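Local coordinates for protein alpha-1,3-glucanase (Bacillus circulans, PDB 5ZRU) that probably hydrolyses alpha-1,3-glucan, this chain being the catalytic unit of a larger secreted protein of glycoside hydrolase family 87, at residues A179-T190 against S216-F227. Sequence-based numbering, arbitrary orientation.
Sequences AIARPANSVSVT and SGKILYIPAGTF. With PE5 (3,6,9,12,15,18,21,24-octaoxahexacosan-1-ol), chain C; SO4 (sulfate ion), chain E.
Tyr221 lies flat beneath the backbone of Arg182, whose CA sits 3.6 Å from the ring centroid in a CH-pi contact, only 8° off the ring normal. With CG anti to the backbone N (chi1 179°), the tyrosine extends across to segment 179-190, and its OH donates to Ile180 O at 2.6 Å; tyrosine suits the place by joining a flat face to a far-reaching hydroxyl. Pro183 CD approaches the ring obliquely; on the face opposite Arg182 CA, Pro223 N lies above the ring, offset toward the rim. An alanine at Tyr221 is likely to leave Ile180 O without this donor and open a gap under Arg182 and Pro183.

Arg182 CB rests 3.5 Å from Tyr221 CE2, and the extended chain then leads past the ring, where arginine's three nitrogens serve several partners together. NE and NH2 grip Ser186 side-on, at OG and O respectively; NH2 also forms a salt bridge with Asp191, while Arg182 NH1 donates to O3 of a sulfate, probably from the crystallisation liquor. Ser188 OG donates to sulfate O2 and accepts from Thr190 N, closing an ST turn.

On the other side of the strand pair, branched Val189 touches both Leu220 and Ile222 through CG1, beside helix 203-216. Backbone bonds Val187 N to Ile219 O and Tyr221 N to Val187 O (both 2.8 Å) set the parallel register. Strand 220-222 also pairs with strand 245-249, so strand 187-188 ends the parallel stack, consistent with a pectate-lyase-like beta-helix.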
ATOM      1  N   ALA A 179      13.126 -21.452   7.867  1.00 12.21           N
ATOM      2  CA  ALA A 179      12.880 -21.585   6.436  1.00 11.28           C
ATOM      3  C   ALA A 179      11.916 -22.730   6.146  1.00 11.92           C
ATOM      4  O   ALA A 179      11.982 -23.801   6.760  1.00 11.52           O
ATOM      5  CB  ALA A 179      14.198 -21.816   5.693  1.00 12.12           C
ATOM      6  N   ILE A 180      11.018 -22.493   5.197  1.00 10.49           N
ATOM      7  CA  ILE A 180      10.108 -23.535   4.740  1.00  9.73           C
ATOM      8  C   ILE A 180      10.885 -24.566   3.938  1.00 11.99           C
ATOM      9  O   ILE A 180      11.681 -24.216   3.052  1.00 10.71           O
ATOM     10  CB  ILE A 180       8.973 -22.934   3.902  1.00  9.16           C
ATOM     11  CG1 ILE A 180       8.148 -21.972   4.754  1.00 12.73           C
ATOM     12  CG2 ILE A 180       8.057 -24.052   3.342  1.00  7.98           C
ATOM     13  CD1 ILE A 180       7.254 -21.082   3.948  1.00 13.35           C
ATOM     14  N   ALA A 181      10.623 -25.840   4.226  1.00  9.69           N
ATOM     15  CA  ALA A 181      11.321 -26.951   3.602  1.00 11.31           C
ATOM     16  C   ALA A 181      11.012 -27.056   2.112  1.00 11.40           C
ATOM     17  O   ALA A 181       9.918 -26.729   1.649  1.00 11.16           O
ATOM     18  CB  ALA A 181      10.939 -28.262   4.285  1.00 10.12           C
ATOM     19  N   ARG A 182      11.993 -27.537   1.366  1.00 11.19           N
ATOM     20  CA  ARG A 182      11.772 -27.888  -0.031  1.00 11.17           C
ATOM     21  C   ARG A 182      10.715 -28.980  -0.141  1.00 11.52           C
ATOM     22  O   ARG A 182      10.865 -30.039   0.491  1.00 11.83           O
ATOM     23  CB  ARG A 182      13.076 -28.361  -0.658  1.00 12.11           C
ATOM     24  CG  ARG A 182      12.905 -28.851  -2.078  1.00 13.39           C
ATOM     25  CD  ARG A 182      14.242 -29.099  -2.746  1.00 15.69           C
ATOM     26  NE  ARG A 182      14.042 -29.626  -4.092  1.00 15.90           N
ATOM     27  CZ  ARG A 182      14.994 -29.711  -5.017  1.00 17.58           C
ATOM     28  NH1 ARG A 182      16.222 -29.291  -4.751  1.00 14.88           N
ATOM     29  NH2 ARG A 182      14.708 -30.209  -6.213  1.00 14.76           N
ATOM     30  N   PRO A 183       9.643 -28.778  -0.901  1.00 10.86           N
ATOM     31  CA  PRO A 183       8.612 -29.817  -1.000  1.00 13.69           C
ATOM     32  C   PRO A 183       9.133 -31.068  -1.690  1.00 16.67           C
ATOM     33  O   PRO A 183      10.050 -31.016  -2.513  1.00 13.13           O
ATOM     34  CB  PRO A 183       7.513 -29.149  -1.833  1.00 14.86           C
ATOM     35  CG  PRO A 183       7.745 -27.681  -1.670  1.00 17.04           C
ATOM     36  CD  PRO A 183       9.220 -27.516  -1.537  1.00 12.78           C
ATOM     37  N   ALA A 184       8.521 -32.205  -1.347  1.00 18.58           N
ATOM     38  CA  ALA A 184       8.836 -33.456  -2.022  1.00 18.94           C
ATOM     39  C   ALA A 184       8.610 -33.331  -3.521  1.00 17.85           C
ATOM     40  O   ALA A 184       7.652 -32.698  -3.970  1.00 18.26           O
ATOM     41  CB  ALA A 184       7.981 -34.602  -1.463  1.00 17.87           C
ATOM     42  N   ASN A 185       9.499 -33.955  -4.294  1.00 21.57           N
ATOM     43  CA  ASN A 185       9.363 -34.058  -5.748  1.00 29.37           C
ATOM     44  C   ASN A 185       9.093 -32.694  -6.386  1.00 25.71           C
ATOM     45  O   ASN A 185       8.211 -32.531  -7.230  1.00 27.80           O
ATOM     46  CB  ASN A 185       8.271 -35.063  -6.123  1.00 37.43           C
ATOM     47  CG  ASN A 185       8.561 -35.779  -7.436  1.00 41.66           C
ATOM     48  OD1 ASN A 185       9.720 -36.013  -7.789  1.00 42.73           O
ATOM     49  ND2 ASN A 185       7.505 -36.132  -8.163  1.00 45.23           N
ATOM     50  N   SER A 186       9.851 -31.697  -5.946  1.00 21.14           N
ATOM     51  CA  SER A 186       9.838 -30.373  -6.545  1.00 15.82           C
ATOM     52  C   SER A 186      11.113 -30.185  -7.355  1.00 15.89           C
ATOM     53  O   SER A 186      12.024 -31.012  -7.324  1.00 17.06           O
ATOM     54  CB  SER A 186       9.727 -29.291  -5.464  1.00 14.04           C
ATOM     55  OG  SER A 186      10.834 -29.361  -4.569  1.00 15.51           O
ATOM     56  N   VAL A 187      11.171 -29.083  -8.086  1.00 13.34           N
ATOM     57  CA  VAL A 187      12.408 -28.636  -8.709  1.00 15.23           C
ATOM     58  C   VAL A 187      12.783 -27.339  -8.022  1.00 16.71           C
ATOM     59  O   VAL A 187      11.913 -26.572  -7.605  1.00 15.21           O
ATOM     60  CB  VAL A 187      12.295 -28.434 -10.235  1.00 16.78           C
ATOM     61  CG1 VAL A 187      11.920 -29.743 -10.939  1.00 19.74           C
ATOM     62  CG2 VAL A 187      11.291 -27.352 -10.564  1.00 22.02           C
ATOM     63  N   SER A 188      14.079 -27.110  -7.872  1.00 13.35           N
ATOM     64  CA  SER A 188      14.584 -25.897  -7.242  1.00 11.04           C
ATOM     65  C   SER A 188      15.357 -25.080  -8.265  1.00 13.99           C
ATOM     66  O   SER A 188      15.964 -25.633  -9.185  1.00 13.83           O
ATOM     67  CB  SER A 188      15.488 -26.222  -6.048  1.00 12.65           C
ATOM     68  OG  SER A 188      16.145 -25.055  -5.558  1.00 12.93           O
ATOM     69  N   VAL A 189      15.329 -23.756  -8.105  1.00 10.71           N
ATOM     70  CA  VAL A 189      16.118 -22.915  -9.002  1.00 11.64           C
ATOM     71  C   VAL A 189      17.600 -23.250  -8.896  1.00 13.43           C
ATOM     72  O   VAL A 189      18.351 -23.077  -9.864  1.00 15.37           O
ATOM     73  CB  VAL A 189      15.868 -21.424  -8.716  1.00 11.80           C
ATOM     74  CG1 VAL A 189      14.425 -21.047  -9.075  1.00 13.28           C
ATOM     75  CG2 VAL A 189      16.201 -21.100  -7.257  1.00 11.50           C
ATOM     76  N   THR A 190      18.051 -23.736  -7.739  1.00 13.73           N
ATOM     77  CA  THR A 190      19.462 -24.086  -7.617  1.00 15.83           C
ATOM     78  C   THR A 190      19.800 -25.376  -8.360  1.00 17.99           C
ATOM     79  O   THR A 190      20.981 -25.619  -8.639  1.00 17.32           O
ATOM     80  CB  THR A 190      19.870 -24.199  -6.145  1.00 16.16           C
ATOM     81  OG1 THR A 190      19.092 -25.214  -5.499  1.00 18.55           O
ATOM     82  CG2 THR A 190      19.660 -22.871  -5.423  1.00 17.17           C
ATOM     83  N   SER A 216       7.457 -31.043 -15.911  1.00 16.71           N
ATOM     84  CA  SER A 216       7.357 -32.177 -15.002  1.00 18.92           C
ATOM     85  C   SER A 216       6.118 -32.140 -14.121  1.00 17.54           C
ATOM     86  O   SER A 216       5.839 -33.128 -13.432  1.00 19.28           O
ATOM     87  CB  SER A 216       8.600 -32.257 -14.116  1.00 16.61           C
ATOM     88  OG  SER A 216       8.702 -31.106 -13.294  1.00 20.71           O
ATOM     89  N   GLY A 217       5.364 -31.047 -14.142  1.00 15.44           N
ATOM     90  CA  GLY A 217       4.273 -30.879 -13.206  1.00 17.02           C
ATOM     91  C   GLY A 217       4.704 -30.755 -11.763  1.00 17.45           C
ATOM     92  O   GLY A 217       3.917 -31.064 -10.865  1.00 20.57           O
ATOM     93  N   LYS A 218       5.934 -30.315 -11.508  1.00 14.54           N
ATOM     94  CA  LYS A 218       6.452 -30.216 -10.151  1.00 13.69           C
ATOM     95  C   LYS A 218       6.374 -28.781  -9.634  1.00 15.13           C
ATOM     96  O   LYS A 218       6.367 -27.818 -10.405  1.00 13.36           O
ATOM     97  CB  LYS A 218       7.902 -30.709 -10.087  1.00 14.62           C
ATOM     98  CG  LYS A 218       8.055 -32.199 -10.362  1.00 15.82           C
ATOM     99  CD  LYS A 218       9.516 -32.615 -10.312  1.00 21.24           C
ATOM    100  CE  LYS A 218       9.661 -34.123 -10.496  1.00 23.64           C
ATOM    101  NZ  LYS A 218      11.095 -34.535 -10.491  1.00 23.16           N
ATOM    102  N   ILE A 219       6.315 -28.657  -8.303  1.00 13.65           N
ATOM    103  CA  ILE A 219       6.449 -27.353  -7.658  1.00 12.98           C
ATOM    104  C   ILE A 219       7.814 -26.760  -7.977  1.00 13.41           C
ATOM    105  O   ILE A 219       8.827 -27.470  -8.002  1.00 15.01           O
ATOM    106  CB  ILE A 219       6.262 -27.497  -6.138  1.00 13.56           C
ATOM    107  CG1 ILE A 219       4.815 -27.832  -5.789  1.00 15.15           C
ATOM    108  CG2 ILE A 219       6.727 -26.247  -5.378  1.00 10.78           C
ATOM    109  CD1 ILE A 219       4.670 -28.323  -4.365  1.00 18.22           C
ATOM    110  N   LEU A 220       7.857 -25.441  -8.196  1.00  9.97           N
ATOM    111  CA  LEU A 220       9.118 -24.710  -8.309  1.00  9.47           C
ATOM    112  C   LEU A 220       9.440 -24.098  -6.950  1.00  9.85           C
ATOM    113  O   LEU A 220       8.729 -23.208  -6.479  1.00  8.83           O
ATOM    114  CB  LEU A 220       9.045 -23.627  -9.390  1.00  8.04           C
ATOM    115  CG  LEU A 220      10.268 -22.705  -9.507  1.00 12.13           C
ATOM    116  CD1 LEU A 220      11.546 -23.516  -9.606  1.00 18.08           C
ATOM    117  CD2 LEU A 220      10.134 -21.755 -10.712  1.00 15.59           C
ATOM    118  N   TYR A 221      10.520 -24.564  -6.332  1.00 11.15           N
ATOM    119  CA  TYR A 221      10.968 -24.086  -5.032  1.00 10.91           C
ATOM    120  C   TYR A 221      12.125 -23.109  -5.201  1.00 11.91           C
ATOM    121  O   TYR A 221      13.028 -23.331  -6.014  1.00 10.37           O
ATOM    122  CB  TYR A 221      11.407 -25.275  -4.166  1.00 10.67           C
ATOM    123  CG  TYR A 221      11.929 -24.940  -2.777  1.00  9.03           C
ATOM    124  CD1 TYR A 221      11.084 -24.418  -1.804  1.00 11.28           C
ATOM    125  CD2 TYR A 221      13.254 -25.208  -2.426  1.00 12.00           C
ATOM    126  CE1 TYR A 221      11.551 -24.144  -0.527  1.00 11.08           C
ATOM    127  CE2 TYR A 221      13.731 -24.940  -1.143  1.00 11.70           C
ATOM    128  CZ  TYR A 221      12.863 -24.409  -0.204  1.00 10.11           C
ATOM    129  OH  TYR A 221      13.304 -24.154   1.057  1.00 11.68           O
ATOM    130  N   ILE A 222      12.090 -22.021  -4.439  1.00 10.06           N
ATOM    131  CA  ILE A 222      13.201 -21.083  -4.358  1.00 12.05           C
ATOM    132  C   ILE A 222      13.731 -21.144  -2.928  1.00 12.21           C
ATOM    133  O   ILE A 222      13.028 -20.730  -1.995  1.00  9.39           O
ATOM    134  CB  ILE A 222      12.781 -19.655  -4.732  1.00 11.33           C
ATOM    135  CG1 ILE A 222      12.137 -19.635  -6.118  1.00 12.23           C
ATOM    136  CG2 ILE A 222      14.005 -18.718  -4.725  1.00 10.13           C
ATOM    137  CD1 ILE A 222      11.458 -18.316  -6.451  1.00 11.44           C
ATOM    138  N   PRO A 223      14.943 -21.669  -2.699  1.00 10.12           N
ATOM    139  CA  PRO A 223      15.414 -21.854  -1.317  1.00 11.68           C
ATOM    140  C   PRO A 223      15.759 -20.539  -0.647  1.00 10.30           C
ATOM    141  O   PRO A 223      15.658 -19.474  -1.265  1.00 10.02           O
ATOM    142  CB  PRO A 223      16.660 -22.734  -1.482  1.00 16.60           C
ATOM    143  CG  PRO A 223      17.153 -22.396  -2.835  1.00 18.91           C
ATOM    144  CD  PRO A 223      15.909 -22.183  -3.679  1.00 16.65           C
ATOM    145  N   ALA A 224      16.166 -20.612   0.618  1.00 11.17           N
ATOM    146  CA  ALA A 224      16.572 -19.412   1.342  1.00 10.32           C
ATOM    147  C   ALA A 224      17.764 -18.750   0.664  1.00 10.72           C
ATOM    148  O   ALA A 224      18.653 -19.419   0.129  1.00 11.18           O
ATOM    149  CB  ALA A 224      16.934 -19.760   2.787  1.00 12.46           C
ATOM    150  N   GLY A 225      17.789 -17.425   0.709  1.00 11.09           N
ATOM    151  CA  GLY A 225      18.885 -16.649   0.170  1.00 13.26           C
ATOM    152  C   GLY A 225      18.390 -15.548  -0.744  1.00 12.77           C
ATOM    153  O   GLY A 225      17.206 -15.433  -1.054  1.00 10.35           O
ATOM    154  N   THR A 226      19.341 -14.725  -1.170  1.00 13.27           N
ATOM    155  CA  THR A 226      19.064 -13.636  -2.096  1.00 12.08           C
ATOM    156  C   THR A 226      19.457 -14.053  -3.506  1.00 13.03           C
ATOM    157  O   THR A 226      20.601 -14.457  -3.747  1.00 11.20           O
ATOM    158  CB  THR A 226      19.813 -12.364  -1.700  1.00 14.52           C
ATOM    159  OG1 THR A 226      19.357 -11.923  -0.416  1.00 13.53           O
ATOM    160  CG2 THR A 226      19.562 -11.257  -2.732  1.00 12.07           C
ATOM    161  N   PHE A 227      18.505 -13.947  -4.431  1.00  9.22           N
ATOM    162  CA  PHE A 227      18.720 -14.232  -5.838  1.00  9.99           C
ATOM    163  C   PHE A 227      18.541 -12.947  -6.632  1.00 13.72           C
ATOM    164  O   PHE A 227      17.667 -12.134  -6.316  1.00 12.24           O
ATOM    165  CB  PHE A 227      17.756 -15.312  -6.306  1.00 10.70           C
ATOM    166  CG  PHE A 227      17.946 -16.600  -5.580  1.00 12.55           C
ATOM    167  CD1 PHE A 227      18.819 -17.560  -6.066  1.00 11.38           C
ATOM    168  CD2 PHE A 227      17.299 -16.825  -4.368  1.00 11.60           C
ATOM    169  CE1 PHE A 227      19.007 -18.752  -5.384  1.00 12.00           C
ATOM    170  CE2 PHE A 227      17.494 -17.999  -3.676  1.00 13.10           C
ATOM    171  CZ  PHE A 227      18.349 -18.968  -4.185  1.00 13.25           C
TER
HETATM  172  C48 PE5 C 601      20.114  -3.330  -6.173  1.00 21.35           C
HETATM  173  C50 PE5 C 601      19.218  -2.140  -5.812  1.00 21.41           C
HETATM  174  O1  PE5 C 601      20.000  -1.075  -5.339  1.00 28.07           O
HETATM  175  C1  PE5 C 601      19.287   0.096  -5.045  1.00 25.78           C
HETATM  176  C2  PE5 C 601      20.189   1.122  -4.353  1.00 22.90           C
HETATM  177  O2  PE5 C 601      20.595   0.630  -3.108  1.00 21.48           O
HETATM  178  C3  PE5 C 601      21.543   1.402  -2.427  1.00 23.37           C
HETATM  179  C4  PE5 C 601      21.936   0.703  -1.120  1.00 22.27           C
HETATM  180  O3  PE5 C 601      20.794   0.470  -0.339  1.00 27.46           O
HETATM  181  C5  PE5 C 601      21.005  -0.087   0.930  1.00 20.78           C
HETATM  182  C6  PE5 C 601      20.050  -1.266   1.168  1.00 31.37           C
HETATM  183  O4  PE5 C 601      18.825  -0.851   1.718  1.00 30.13           O
HETATM  184  C7  PE5 C 601      17.679  -1.493   1.221  1.00 27.79           C
HETATM  185  C8  PE5 C 601      17.830  -3.013   1.317  1.00 30.45           C
HETATM  186  O5  PE5 C 601      16.871  -3.625   0.513  1.00 33.05           O
HETATM  187  C9  PE5 C 601      17.067  -4.997   0.302  1.00 30.07           C
HETATM  188  C10 PE5 C 601      16.052  -5.767   1.136  1.00 27.79           C
HETATM  189  O6  PE5 C 601      16.723  -6.692   1.939  1.00 27.56           O
HETATM  190  C11 PE5 C 601      16.004  -7.126   3.056  1.00 27.21           C
HETATM  191  C12 PE5 C 601      16.919  -7.889   4.004  1.00 25.99           C
HETATM  192  O7  PE5 C 601      16.419  -9.187   4.089  1.00 24.43           O
HETATM  193  C13 PE5 C 601      16.463  -9.758   5.364  1.00 21.91           C
HETATM  194  C14 PE5 C 601      16.508 -11.276   5.206  1.00 23.80           C
HETATM  195  O8  PE5 C 601      17.272 -11.575   4.073  1.00 25.64           O
HETATM  196  C15 PE5 C 601      17.363 -12.935   3.735  1.00 24.84           C
HETATM  197  C16 PE5 C 601      18.826 -13.388   3.838  1.00 22.55           C
HETATM  198  O52 PE5 C 601      19.384 -13.570   2.565  1.00 32.17           O
HETATM  199  S   SO4 E 603      17.434 -26.772  -2.243  1.00 35.01           S
HETATM  200  O1  SO4 E 603      16.971 -26.667  -0.851  1.00 26.86           O
HETATM  201  O2  SO4 E 603      16.472 -26.137  -3.140  1.00 31.75           O
HETATM  202  O3  SO4 E 603      17.568 -28.184  -2.598  1.00 33.78           O
HETATM  203  O4  SO4 E 603      18.731 -26.095  -2.370  1.00 44.94           O
HETATM  204  O   HOH W   1      12.368 -33.835  -8.224  1.00 36.20           O